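Local coordinates for importin subunit beta-1 (Saccharomyces cerevisiae, PDB 5OWU), which acts in nuclear protein import together with importin alpha, the adaptor that recognises classical nuclear localization signals in cargo, at residues 95-100 against 130-135; 138-143 against 177-182; 190-193 against 197-200; 214-219 against 253-258; 295-300 against 316-321. One frame throughout, in Å; residues are numbered along the deposited sequence.

Overall arrangement
The five contacts follow one another along the N-terminal part of an all-helical HEAT-repeat solenoid, each closing before the next opens. Contacts 1 and 2 both use helix 133-142 and lie about 15 Å apart between centres; together they join HEAT 3, 4 and 5. Contact 3, about 15 Å from contact 2 between centres, folds the loop after helix 177-188 against helix 195-208. Contact 4 touches contact 2 through Asn215 and Asn178, and contact 5 through Tyr256 and Glu297, with centres about 17 Å apart in the latter case. The centres of contacts 1 and 5 are about 45 Å apart, consistent with a solenoid spanned by local contacts between neighbouring repeats and within them.

Contact 1: residues 95-100 against 130-135; sequences QIKTNA and GAWPEL
A cation-pi and CH-pi contact, Lys97 over the indole of Trp132, joins HEAT 3 to the segment that leads into helix 133-142. The aliphatic part of the lysine does most of the touching: CG passes over the CE2-CZ2 bond and CB just outside the rim at CZ2, and Lys97 CD settles over the middle of the indole, 3.5 Å from Trp132 CE2. Measured to the five-membered ring, this CD makes a CH-pi contact only 9° off the ring normal. A bend at chi3 then takes Lys97 NZ onward over the same face, where it stands 4.2 Å from the centroid of the Trp132 five-membered ring in a cation-pi contact. The two side chains run past each other in opposite directions. Trp132 sits between the helix 109-126 of one HEAT repeat and the helix 133-142 of the next, and its backbone takes a left-handed conformation there. Its CG is anti to the backbone N (chi1 -152°), which lays the ring flat beneath the lysine, while Leu135 CB covers the other face near the rim. Replacing Trp132 by an alanine would probably open a gap between Lys97 and Leu135 and deprive the ammonium of its pi partner. The charge has further company: Lys97 NZ forms a salt bridge with Glu126 and donates to a water at 3.1 Å, which in turn donates to Glu134 OE1 at 2.7 Å. Ile122 and Glu126 of helix 109-126 also touch the Trp132 side chain, and Leu135 reaches Ala123 on that same helix.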
# COMPACT_ATOMS: atom_id res chain seq x y z
N GLN A 95 0.13 37.08 21.52
CA GLN A 95 -0.10 37.92 20.35
C GLN A 95 -0.29 37.08 19.09
O GLN A 95 -1.15 37.40 18.26
CB GLN A 95 1.06 38.91 20.16
CG GLN A 95 0.81 40.27 20.80
CD GLN A 95 -0.23 41.10 20.05
OE1 GLN A 95 -1.40 40.70 19.95
NE2 GLN A 95 0.18 42.24 19.53
N ILE A 96 0.49 36.01 18.93
CA ILE A 96 0.36 35.16 17.75
C ILE A 96 -1.02 34.51 17.72
O ILE A 96 -1.69 34.48 16.68
CB ILE A 96 1.48 34.11 17.72
CG1 ILE A 96 2.84 34.80 17.57
CG2 ILE A 96 1.25 33.11 16.59
CD1 ILE A 96 4.02 33.89 17.81
N LYS A 97 -1.45 33.96 18.86
CA LYS A 97 -2.76 33.31 18.92
C LYS A 97 -3.87 34.31 18.64
O LYS A 97 -4.80 34.01 17.88
CB LYS A 97 -2.96 32.68 20.30
CG LYS A 97 -2.02 31.55 20.65
CD LYS A 97 -2.45 30.96 21.98
CE LYS A 97 -1.31 30.43 22.79
NZ LYS A 97 -1.80 29.96 24.12
N THR A 98 -3.79 35.50 19.24
CA THR A 98 -4.79 36.53 18.97
C THR A 98 -4.84 36.89 17.48
O THR A 98 -5.93 37.04 16.91
CB THR A 98 -4.50 37.78 19.81
OG1 THR A 98 -4.50 37.42 21.20
CG2 THR A 98 -5.55 38.86 19.57
N ASN A 99 -3.68 37.04 16.84
CA ASN A 99 -3.66 37.40 15.43
C ASN A 99 -4.23 36.28 14.56
O ASN A 99 -4.99 36.54 13.62
CB ASN A 99 -2.23 37.73 14.99
CG ASN A 99 -1.75 39.06 15.55
OD1 ASN A 99 -2.54 39.86 16.06
ND2 ASN A 99 -0.45 39.30 15.46
N ALA A 100 -3.88 35.03 14.88
CA ALA A 100 -4.44 33.90 14.15
C ALA A 100 -5.95 33.84 14.28
O ALA A 100 -6.66 33.62 13.30
CB ALA A 100 -3.82 32.60 14.66
N GLY A 130 -2.42 21.14 28.48
CA GLY A 130 -3.41 21.87 29.25
C GLY A 130 -3.37 23.38 29.09
O GLY A 130 -3.76 24.10 30.00
N ALA A 131 -2.90 23.87 27.94
CA ALA A 131 -2.82 25.30 27.68
C ALA A 131 -3.88 25.71 26.66
O ALA A 131 -4.73 24.91 26.26
CB ALA A 131 -1.41 25.66 27.22
N TRP A 132 -3.83 26.98 26.24
CA TRP A 132 -4.82 27.63 25.39
C TRP A 132 -6.24 27.22 25.79
O TRP A 132 -7.02 26.78 24.94
CB TRP A 132 -4.56 27.32 23.90
CG TRP A 132 -5.06 28.41 22.95
CD1 TRP A 132 -5.72 29.56 23.29
CD2 TRP A 132 -4.92 28.44 21.52
NE1 TRP A 132 -6.00 30.29 22.16
CE2 TRP A 132 -5.52 29.63 21.07
CE3 TRP A 132 -4.33 27.58 20.58
CZ2 TRP A 132 -5.55 29.99 19.72
CZ3 TRP A 132 -4.38 27.93 19.24
CH2 TRP A 132 -4.98 29.13 18.82
N PRO A 133 -6.62 27.36 27.07
CA PRO A 133 -7.97 26.95 27.47
C PRO A 133 -9.07 27.79 26.86
O PRO A 133 -10.22 27.36 26.83
CB PRO A 133 -7.94 27.10 29.00
CG PRO A 133 -6.95 28.19 29.24
CD PRO A 133 -5.88 27.98 28.18
N GLU A 134 -8.75 28.99 26.37
CA GLU A 134 -9.75 29.82 25.73
C GLU A 134 -10.21 29.26 24.39
O GLU A 134 -11.33 29.57 23.95
CB GLU A 134 -9.20 31.23 25.53
CG GLU A 134 -8.67 31.88 26.81
CD GLU A 134 -7.17 31.72 27.01
OE1 GLU A 134 -6.56 30.78 26.45
OE2 GLU A 134 -6.59 32.56 27.74
N LEU A 135 -9.38 28.45 23.73
CA LEU A 135 -9.64 28.08 22.35
C LEU A 135 -10.94 27.29 22.22
O LEU A 135 -11.76 27.59 21.35
CB LEU A 135 -8.48 27.27 21.77
CG LEU A 135 -8.73 26.79 20.33
CD1 LEU A 135 -8.95 27.96 19.39
CD2 LEU A 135 -7.59 25.93 19.82
O HOH W 1 -3.85 31.09 26.12

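Contact 2: residues 138-143 against 177-182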
# COMPACT_ATOMS: atom_id res chain seq x y z
N ILE A 138 -13.94 29.24 22.57
CA ILE A 138 -14.17 30.04 21.36
C ILE A 138 -14.76 29.17 20.25
O ILE A 138 -15.65 29.62 19.51
CB ILE A 138 -12.86 30.72 20.90
CG1 ILE A 138 -12.45 31.82 21.89
CG2 ILE A 138 -13.03 31.33 19.52
CD1 ILE A 138 -11.09 32.48 21.62
N MET A 139 -14.28 27.94 20.11
CA MET A 139 -14.78 27.07 19.05
C MET A 139 -16.24 26.70 19.29
O MET A 139 -17.06 26.76 18.37
CB MET A 139 -13.93 25.80 18.93
CG MET A 139 -12.47 26.02 18.47
SD MET A 139 -12.26 26.60 16.77
CE MET A 139 -12.08 28.36 17.04
N VAL A 140 -16.59 26.34 20.53
CA VAL A 140 -17.97 26.00 20.84
C VAL A 140 -18.88 27.19 20.59
O VAL A 140 -19.94 27.06 19.97
CB VAL A 140 -18.09 25.49 22.29
CG1 VAL A 140 -19.57 25.37 22.72
CG2 VAL A 140 -17.38 24.16 22.43
N ASP A 141 -18.47 28.38 21.04
CA ASP A 141 -19.28 29.56 20.78
C ASP A 141 -19.37 29.87 19.29
O ASP A 141 -20.41 30.33 18.82
CB ASP A 141 -18.74 30.77 21.56
CG ASP A 141 -18.90 30.62 23.06
OD1 ASP A 141 -19.76 29.82 23.49
OD2 ASP A 141 -18.18 31.31 23.80
N ASN A 142 -18.30 29.60 18.54
CA ASN A 142 -18.22 29.99 17.13
C ASN A 142 -19.11 29.14 16.22
O ASN A 142 -19.45 29.60 15.12
CB ASN A 142 -16.77 29.88 16.63
CG ASN A 142 -15.97 31.13 16.91
OD1 ASN A 142 -16.40 31.99 17.66
ND2 ASN A 142 -14.79 31.23 16.29
N THR A 143 -19.45 27.92 16.61
CA THR A 143 -20.38 27.13 15.83
C THR A 143 -21.79 27.17 16.41
O THR A 143 -22.65 26.39 16.00
CB THR A 143 -19.89 25.68 15.70
OG1 THR A 143 -19.90 25.03 16.97
CG2 THR A 143 -18.47 25.66 15.13
N SER A 177 -11.86 16.20 23.84
CA SER A 177 -12.85 15.57 22.96
C SER A 177 -14.25 16.11 23.21
O SER A 177 -14.98 16.46 22.27
CB SER A 177 -12.80 14.05 23.12
OG SER A 177 -13.00 13.65 24.46
N ASN A 178 -14.65 16.22 24.48
CA ASN A 178 -15.99 16.72 24.78
C ASN A 178 -16.26 17.99 23.98
O ASN A 178 -17.18 18.04 23.15
CB ASN A 178 -16.14 16.99 26.29
CG ASN A 178 -16.12 15.72 27.13
OD1 ASN A 178 -16.33 14.62 26.63
ND2 ASN A 178 -15.90 15.88 28.43
N ASN A 179 -15.41 19.01 24.15
CA ASN A 179 -15.68 20.30 23.52
C ASN A 179 -15.55 20.20 22.01
O ASN A 179 -16.35 20.80 21.27
CB ASN A 179 -14.74 21.36 24.08
CG ASN A 179 -15.12 21.77 25.48
OD1 ASN A 179 -16.31 21.92 25.78
ND2 ASN A 179 -14.13 21.95 26.35
N ILE A 180 -14.59 19.42 21.53
CA ILE A 180 -14.48 19.23 20.09
C ILE A 180 -15.81 18.72 19.56
O ILE A 180 -16.40 19.30 18.64
CB ILE A 180 -13.32 18.27 19.76
CG1 ILE A 180 -11.99 18.95 20.10
CG2 ILE A 180 -13.35 17.83 18.28
CD1 ILE A 180 -10.77 18.07 19.92
N LEU A 181 -16.37 17.69 20.21
CA LEU A 181 -17.62 17.14 19.71
C LEU A 181 -18.72 18.18 19.77
O LEU A 181 -19.49 18.35 18.81
CB LEU A 181 -17.99 15.88 20.48
CG LEU A 181 -17.27 14.62 19.99
CD1 LEU A 181 -17.57 13.46 20.91
CD2 LEU A 181 -17.65 14.27 18.54
N ILE A 182 -18.77 18.95 20.86
CA ILE A 182 -19.83 19.96 20.95
C ILE A 182 -19.70 20.91 19.78
O ILE A 182 -20.68 21.19 19.08
CB ILE A 182 -19.78 20.70 22.30
CG1 ILE A 182 -20.10 19.75 23.45
CG2 ILE A 182 -20.77 21.85 22.30
CD1 ILE A 182 -19.71 20.28 24.81
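Val140 and Ile182 form a small apolar contact between the helices 133-142 of HEAT 4 and 177-188 of HEAT 5, one of the joints by which successive repeats stack in the solenoid. The backbones come close here, with Val140 CA and Ile182 CA 6.3 Å apart, and the two branches of one valine supply most of the filling. Val140 CG1 is anti to the backbone N (chi1 170°) and meets Ile182 CG2 at 3.7 Å, methyl against methyl, the two side chains crossing at a slant. Its other branch, Val140 CG2, is turned toward the start of helix 177-188 and rests 3.7 Å from Asn179 O. The same methyl lies 4.1 Å from Ile182 CG2, so a single isoleucine methyl faces both branches of the valine. Asn179 adds its CB and OD1 at the margin, each at the limit of touching Val140 CG2. No hydrogen bond joins the two segments themselves; a polar link is made one turn farther along, where Gln186 NE2 is bonded to Val140 O and to Thr143 OG1. Thr143, the first residue past the helical stretch, also pairs its hydroxyl with Ala183 O. Met139, whose end leads away from the contact, packs on Leu104 of helix 90-104 and Leu159 of helix 149-165. Leu181 and Ile182 each pack on an aromatic side chain of the chain of another protein, while Asn178 is hydrogen-bonded to Asn215 and Arg218 beyond helix 177-188.

Contact 3: residues 190-193 against 197-200; sequences STET and VRLA
The segment 190-193 is irregular, with Ser190 and Thr191 still near helical angles and Glu192 extended, and it turns alongside the helical segment 197-200 so that Glu192 CA and Arg198 CA come within 6.8 Å. Glu192 CG is anti to the backbone N (chi1 172°), and a bend at chi2 swings the chain across Val197 at about a right angle. Glu192 CG and CD both lie 3.7 Å from Val197 CG1, while Glu192 CG also passes 3.9 Å from Arg198 CG, the two long chains running in opposite directions. All this belongs to HEAT 5, where the loop links helix 177-188 to helix 195-208. Bent at chi3 (88°), Arg198 turns its guanidinium back over the loop, and Ser190 CA sits over one face, off-centre, 3.6 Å from Arg198 NH2. Carboxylate and guanidinium do not pair with each other, their planes standing 48° apart. Each has its mate elsewhere: Glu192 OE1 in a salt bridge with Lys152 and OE2 on Ser194 N, Arg198 NH2 in a salt bridge with Glu231 and NE on Ala188 O at the end of helix 177-188.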
# COMPACT_ATOMS: atom_id res chain seq x y z
N SER A 190 -29.29 18.75 12.09
CA SER A 190 -30.23 19.06 11.01
C SER A 190 -30.67 20.52 11.03
O SER A 190 -31.02 21.07 9.97
CB SER A 190 -31.45 18.15 11.12
OG SER A 190 -32.02 18.23 12.41
N THR A 191 -30.68 21.16 12.20
CA THR A 191 -31.11 22.55 12.27
C THR A 191 -30.18 23.49 11.51
O THR A 191 -30.61 24.59 11.13
CB THR A 191 -31.22 23.01 13.72
OG1 THR A 191 -30.03 22.66 14.43
CG2 THR A 191 -32.43 22.37 14.40
N GLU A 192 -28.93 23.11 11.28
CA GLU A 192 -27.99 23.99 10.60
C GLU A 192 -28.41 24.19 9.14
O GLU A 192 -28.67 23.23 8.42
CB GLU A 192 -26.57 23.44 10.67
CG GLU A 192 -25.57 24.20 9.81
CD GLU A 192 -25.50 25.67 10.16
OE1 GLU A 192 -25.30 25.99 11.36
OE2 GLU A 192 -25.63 26.51 9.24
N THR A 193 -28.44 25.45 8.71
CA THR A 193 -29.01 25.83 7.42
C THR A 193 -28.00 25.80 6.28
O THR A 193 -28.41 25.64 5.12
CB THR A 193 -29.62 27.23 7.52
OG1 THR A 193 -30.66 27.24 8.51
CG2 THR A 193 -30.21 27.68 6.18
N VAL A 197 -21.57 24.45 5.93
CA VAL A 197 -21.29 24.25 7.35
C VAL A 197 -21.51 22.79 7.73
O VAL A 197 -20.70 22.20 8.45
CB VAL A 197 -22.13 25.20 8.21
CG1 VAL A 197 -21.93 24.90 9.70
CG2 VAL A 197 -21.76 26.65 7.93
N ARG A 198 -22.61 22.18 7.27
CA ARG A 198 -22.85 20.77 7.57
C ARG A 198 -21.75 19.90 6.99
O ARG A 198 -21.30 18.95 7.64
CB ARG A 198 -24.21 20.32 7.04
CG ARG A 198 -25.41 20.90 7.76
CD ARG A 198 -26.66 20.08 7.46
NE ARG A 198 -26.82 18.97 8.40
CZ ARG A 198 -27.78 18.06 8.34
NH1 ARG A 198 -28.69 18.10 7.37
NH2 ARG A 198 -27.84 17.10 9.25
N LEU A 199 -21.30 20.22 5.78
CA LEU A 199 -20.22 19.46 5.16
C LEU A 199 -18.95 19.56 5.97
O LEU A 199 -18.30 18.55 6.27
CB LEU A 199 -19.95 19.96 3.74
CG LEU A 199 -20.76 19.37 2.59
CD1 LEU A 199 -20.39 20.09 1.31
CD2 LEU A 199 -20.50 17.87 2.47
N ALA A 200 -18.55 20.80 6.30
CA ALA A 200 -17.36 21.00 7.11
C ALA A 200 -17.47 20.29 8.45
O ALA A 200 -16.48 19.73 8.95
CB ALA A 200 -17.13 22.50 7.32

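Contact 4: residues 214-219 against 253-258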
# COMPACT_ATOMS: atom_id res chain seq x y z
N ASN A 214 -13.27 7.77 24.46
CA ASN A 214 -13.92 7.94 25.76
C ASN A 214 -15.37 8.37 25.61
O ASN A 214 -16.22 7.95 26.41
CB ASN A 214 -13.14 8.95 26.60
CG ASN A 214 -11.75 8.46 26.96
OD1 ASN A 214 -11.50 7.25 26.99
ND2 ASN A 214 -10.85 9.38 27.25
N ASN A 215 -15.68 9.17 24.59
CA ASN A 215 -17.06 9.56 24.34
C ASN A 215 -17.88 8.39 23.80
O ASN A 215 -19.03 8.19 24.21
CB ASN A 215 -17.11 10.73 23.36
CG ASN A 215 -16.28 11.90 23.82
OD1 ASN A 215 -15.09 11.99 23.52
ND2 ASN A 215 -16.91 12.83 24.53
N MET A 216 -17.30 7.60 22.89
CA MET A 216 -18.02 6.46 22.31
C MET A 216 -18.30 5.38 23.34
O MET A 216 -19.28 4.63 23.21
CB MET A 216 -17.22 5.89 21.13
CG MET A 216 -17.15 6.81 19.91
SD MET A 216 -18.74 6.97 19.07
CE MET A 216 -19.44 8.42 19.88
N GLU A 217 -17.48 5.28 24.38
CA GLU A 217 -17.75 4.32 25.45
C GLU A 217 -18.89 4.77 26.36
O GLU A 217 -19.28 3.99 27.24
CB GLU A 217 -16.48 4.08 26.26
CG GLU A 217 -15.36 3.43 25.46
CD GLU A 217 -14.06 3.34 26.22
OE1 GLU A 217 -13.93 3.99 27.28
OE2 GLU A 217 -13.16 2.61 25.76
N ARG A 218 -19.43 5.97 26.17
CA ARG A 218 -20.58 6.44 26.93
C ARG A 218 -21.83 6.25 26.08
O ARG A 218 -21.95 6.86 25.01
CB ARG A 218 -20.43 7.91 27.33
CG ARG A 218 -19.25 8.17 28.25
CD ARG A 218 -18.93 9.66 28.33
NE ARG A 218 -17.58 9.87 28.82
CZ ARG A 218 -16.89 11.00 28.65
NH1 ARG A 218 -17.42 12.03 28.00
NH2 ARG A 218 -15.66 11.09 29.13
N GLU A 219 -22.76 5.43 26.56
CA GLU A 219 -23.90 5.03 25.74
C GLU A 219 -24.70 6.24 25.28
O GLU A 219 -25.11 6.30 24.11
CB GLU A 219 -24.80 4.06 26.52
CG GLU A 219 -25.84 3.35 25.65
CD GLU A 219 -26.92 2.66 26.46
OE1 GLU A 219 -26.72 2.42 27.67
OE2 GLU A 219 -27.99 2.36 25.88
N SER A 253 -15.53 1.08 10.90
CA SER A 253 -14.18 0.52 10.94
C SER A 253 -13.54 0.68 12.32
O SER A 253 -12.88 -0.25 12.81
CB SER A 253 -13.31 1.17 9.86
OG SER A 253 -12.00 0.66 9.91
N LEU A 254 -13.72 1.83 12.97
CA LEU A 254 -13.04 2.10 14.24
C LEU A 254 -13.79 1.58 15.46
O LEU A 254 -13.16 1.17 16.44
CB LEU A 254 -12.84 3.61 14.40
CG LEU A 254 -11.75 4.26 13.55
CD1 LEU A 254 -11.76 5.76 13.82
CD2 LEU A 254 -10.39 3.66 13.88
N TYR A 255 -15.11 1.61 15.43
CA TYR A 255 -15.95 1.27 16.57
C TYR A 255 -16.94 0.18 16.21
O TYR A 255 -18.07 0.19 16.69
CB TYR A 255 -16.67 2.52 17.08
CG TYR A 255 -15.71 3.61 17.52
CD1 TYR A 255 -14.97 3.47 18.69
CD2 TYR A 255 -15.54 4.76 16.76
CE1 TYR A 255 -14.09 4.45 19.10
CE2 TYR A 255 -14.65 5.76 17.17
CZ TYR A 255 -13.93 5.59 18.33
OH TYR A 255 -13.05 6.56 18.76
N TYR A 256 -16.53 -0.75 15.35
CA TYR A 256 -17.32 -1.93 15.03
C TYR A 256 -18.00 -2.50 16.27
O TYR A 256 -19.19 -2.81 16.25
CB TYR A 256 -16.44 -3.00 14.36
CG TYR A 256 -17.19 -4.25 13.95
CD1 TYR A 256 -17.80 -4.36 12.70
CD2 TYR A 256 -17.30 -5.33 14.82
CE1 TYR A 256 -18.50 -5.52 12.34
CE2 TYR A 256 -17.98 -6.48 14.46
CZ TYR A 256 -18.58 -6.57 13.22
OH TYR A 256 -19.26 -7.73 12.89
N THR A 257 -17.25 -2.62 17.37
CA THR A 257 -17.74 -3.32 18.55
C THR A 257 -19.03 -2.72 19.10
O THR A 257 -19.75 -3.40 19.83
CB THR A 257 -16.67 -3.34 19.64
OG1 THR A 257 -17.05 -4.25 20.69
CG2 THR A 257 -16.44 -1.96 20.23
N PHE A 258 -19.33 -1.46 18.77
CA PHE A 258 -20.51 -0.77 19.29
C PHE A 258 -21.65 -0.68 18.28
O PHE A 258 -22.66 -0.03 18.57
CB PHE A 258 -20.14 0.64 19.74
CG PHE A 258 -19.14 0.70 20.86
CD1 PHE A 258 -19.48 0.27 22.13
CD2 PHE A 258 -17.87 1.22 20.65
CE1 PHE A 258 -18.56 0.33 23.17
CE2 PHE A 258 -16.95 1.29 21.68
CZ PHE A 258 -17.29 0.85 22.94
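Aromatic contacts dominate where Met216, in the segment leading into HEAT 6, meets Tyr255 at the far end of that repeat. Met216 CG stands over the centre of the tyrosine ring, 3.8 Å from its centroid and 10° off the normal, a CH-pi contact made face-on. Met216 SD stands higher above the same face, 4.7 Å from the Tyr255 centroid, in a Met-aromatic contact, as the chain, bent at chi2 and chi3, rises off the ring. The end of the side chain leads away from the ring; Met216 also touches Leu225 of helix 219-233. Met216 CB lies near Tyr255 CD1 and CE1, 4.0 Å from the latter.

Phe258 is gripped more loosely. The carbonyl Met216 O lies over the centre of one face, 4.3 Å from Phe258 CZ, with Thr257 CG2 against the opposite face. Glu217 CG approaches the same CZ at 4.1 Å, its carboxylate plane turned 62° from the ring.

Hydrogen bonds are absent between the two segments, and the polar atoms look elsewhere. Tyr255 OH is bonded to Leu209 O, which fixes the far end of the ring, and Met216 O is bonded to Arg222 NH1.

The chemistry therefore implies cohesion by dispersion and weak pi interactions, with the hydroxyl of the buried Tyr255 satisfied by a main-chain carbonyl and the Glu217 carboxylate kept at the margin.

Contact 5: residues 295-300 against 316-321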
# COMPACT_ATOMS: atom_id res chain seq x y z
N GLU A 295 -15.15 -5.91 5.08
CA GLU A 295 -13.71 -5.82 5.34
C GLU A 295 -13.41 -6.01 6.82
O GLU A 295 -12.43 -6.69 7.18
CB GLU A 295 -13.17 -4.47 4.85
CG GLU A 295 -13.25 -4.28 3.35
CD GLU A 295 -12.98 -2.85 2.93
OE1 GLU A 295 -12.69 -2.02 3.82
OE2 GLU A 295 -13.08 -2.56 1.72
N GLU A 296 -14.23 -5.41 7.68
CA GLU A 296 -13.98 -5.52 9.11
C GLU A 296 -14.21 -6.95 9.59
O GLU A 296 -13.44 -7.47 10.41
CB GLU A 296 -14.85 -4.54 9.90
CG GLU A 296 -14.51 -3.06 9.68
CD GLU A 296 -13.03 -2.73 9.90
OE1 GLU A 296 -12.42 -3.25 10.86
OE2 GLU A 296 -12.47 -1.96 9.08
N GLU A 297 -15.26 -7.61 9.08
CA GLU A 297 -15.53 -8.97 9.54
C GLU A 297 -14.49 -9.96 9.01
O GLU A 297 -14.13 -10.92 9.71
CB GLU A 297 -16.96 -9.35 9.15
CG GLU A 297 -17.96 -8.44 9.88
CD GLU A 297 -19.42 -8.75 9.62
OE1 GLU A 297 -19.75 -9.39 8.60
OE2 GLU A 297 -20.25 -8.34 10.45
N ILE A 298 -13.97 -9.73 7.80
CA ILE A 298 -12.88 -10.55 7.30
C ILE A 298 -11.64 -10.35 8.17
O ILE A 298 -10.94 -11.30 8.52
CB ILE A 298 -12.59 -10.25 5.82
CG1 ILE A 298 -13.78 -10.67 4.95
CG2 ILE A 298 -11.32 -10.98 5.34
CD1 ILE A 298 -13.78 -10.06 3.54
N ASP A 299 -11.35 -9.09 8.53
CA ASP A 299 -10.18 -8.84 9.37
C ASP A 299 -10.33 -9.48 10.74
O ASP A 299 -9.36 -9.98 11.31
CB ASP A 299 -9.93 -7.34 9.51
CG ASP A 299 -9.43 -6.72 8.22
OD1 ASP A 299 -8.94 -7.48 7.35
OD2 ASP A 299 -9.53 -5.48 8.07
N ILE A 300 -11.55 -9.47 11.29
CA ILE A 300 -11.80 -10.14 12.56
C ILE A 300 -11.52 -11.63 12.43
O ILE A 300 -10.83 -12.22 13.26
CB ILE A 300 -13.25 -9.89 13.04
CG1 ILE A 300 -13.44 -8.41 13.40
CG2 ILE A 300 -13.60 -10.77 14.24
CD1 ILE A 300 -14.90 -8.01 13.60
N ASN A 316 -21.42 -10.73 12.53
CA ASN A 316 -21.93 -11.40 11.34
C ASN A 316 -23.03 -10.60 10.67
O ASN A 316 -24.06 -11.14 10.26
CB ASN A 316 -22.42 -12.81 11.69
CG ASN A 316 -21.30 -13.72 12.17
OD1 ASN A 316 -20.26 -13.83 11.53
ND2 ASN A 316 -21.51 -14.36 13.32
N PHE A 317 -22.81 -9.28 10.55
CA PHE A 317 -23.77 -8.41 9.87
C PHE A 317 -24.00 -8.86 8.43
O PHE A 317 -25.14 -8.94 7.96
CB PHE A 317 -23.27 -6.97 9.89
CG PHE A 317 -23.24 -6.34 11.26
CD1 PHE A 317 -24.32 -6.45 12.12
CD2 PHE A 317 -22.13 -5.61 11.68
CE1 PHE A 317 -24.29 -5.86 13.37
CE2 PHE A 317 -22.09 -5.03 12.93
CZ PHE A 317 -23.18 -5.15 13.78
N ALA A 318 -22.91 -9.09 7.69
CA ALA A 318 -23.02 -9.44 6.28
C ALA A 318 -23.74 -10.77 6.11
O ALA A 318 -24.69 -10.88 5.33
CB ALA A 318 -21.64 -9.48 5.64
N LEU A 319 -23.30 -11.79 6.84
CA LEU A 319 -23.89 -13.12 6.72
C LEU A 319 -25.41 -13.06 6.90
O LEU A 319 -26.16 -13.55 6.06
CB LEU A 319 -23.27 -14.06 7.75
CG LEU A 319 -23.69 -15.53 7.67
CD1 LEU A 319 -23.20 -16.14 6.38
CD2 LEU A 319 -23.16 -16.32 8.85
N SER A 320 -25.86 -12.42 7.98
CA SER A 320 -27.29 -12.36 8.28
C SER A 320 -28.07 -11.60 7.22
O SER A 320 -29.26 -11.86 7.02
CB SER A 320 -27.51 -11.69 9.64
OG SER A 320 -26.78 -12.34 10.66
N SER A 321 -27.44 -10.63 6.55
CA SER A 321 -28.13 -9.72 5.65
C SER A 321 -28.07 -10.13 4.19
O SER A 321 -28.65 -9.43 3.35
CB SER A 321 -27.54 -8.31 5.79
OG SER A 321 -27.47 -7.92 7.15
O HOH W 2 -20.79 -11.80 8.27
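Glu297 has CG anti to its own carbonyl carbon (chi1 -63°) and is extended beyond, which sends its carboxylate straight out from helix 280-306 to the backbone N-H groups of Phe317 and Ala318. The site is the N-terminal turn of helix 317-332, where HEAT 7 meets HEAT 8: a carboxylate from the preceding repeat takes up amides that no earlier helical turn can bind. Phe317 N donates to Glu297 OE2 at 2.7 Å, on the syn lone pair, with a somewhat bent N-H...O angle of 141°. Ala318 N reaches Glu297 OE1 at 3.3 Å, a weak though straight bond at 162°. The next amide is served indirectly: a water donates to Glu297 OE1 at 2.6 Å and accepts from Leu319 N at 2.9 Å. Two successive N-H groups thus bond the carboxylate directly and a third through the water, and the helix end would be expected to favour its negative charge. The contact is buried, and the oxygens have outside donors too, Tyr256 OH on OE2 and Asn361 ND2 on OE1. Phe317 crosses Glu297 at about a right angle and packs against the Tyr256 ring. A leucine in place of Glu297 would probably leave the Phe317 amide and Tyr256 OH without their acceptor at this buried helix start. Within the same turn, Ser320 OG donates to Asn316 O at 3.0 Å from the face of that carbonyl opposite to the one approached by Ser320 N.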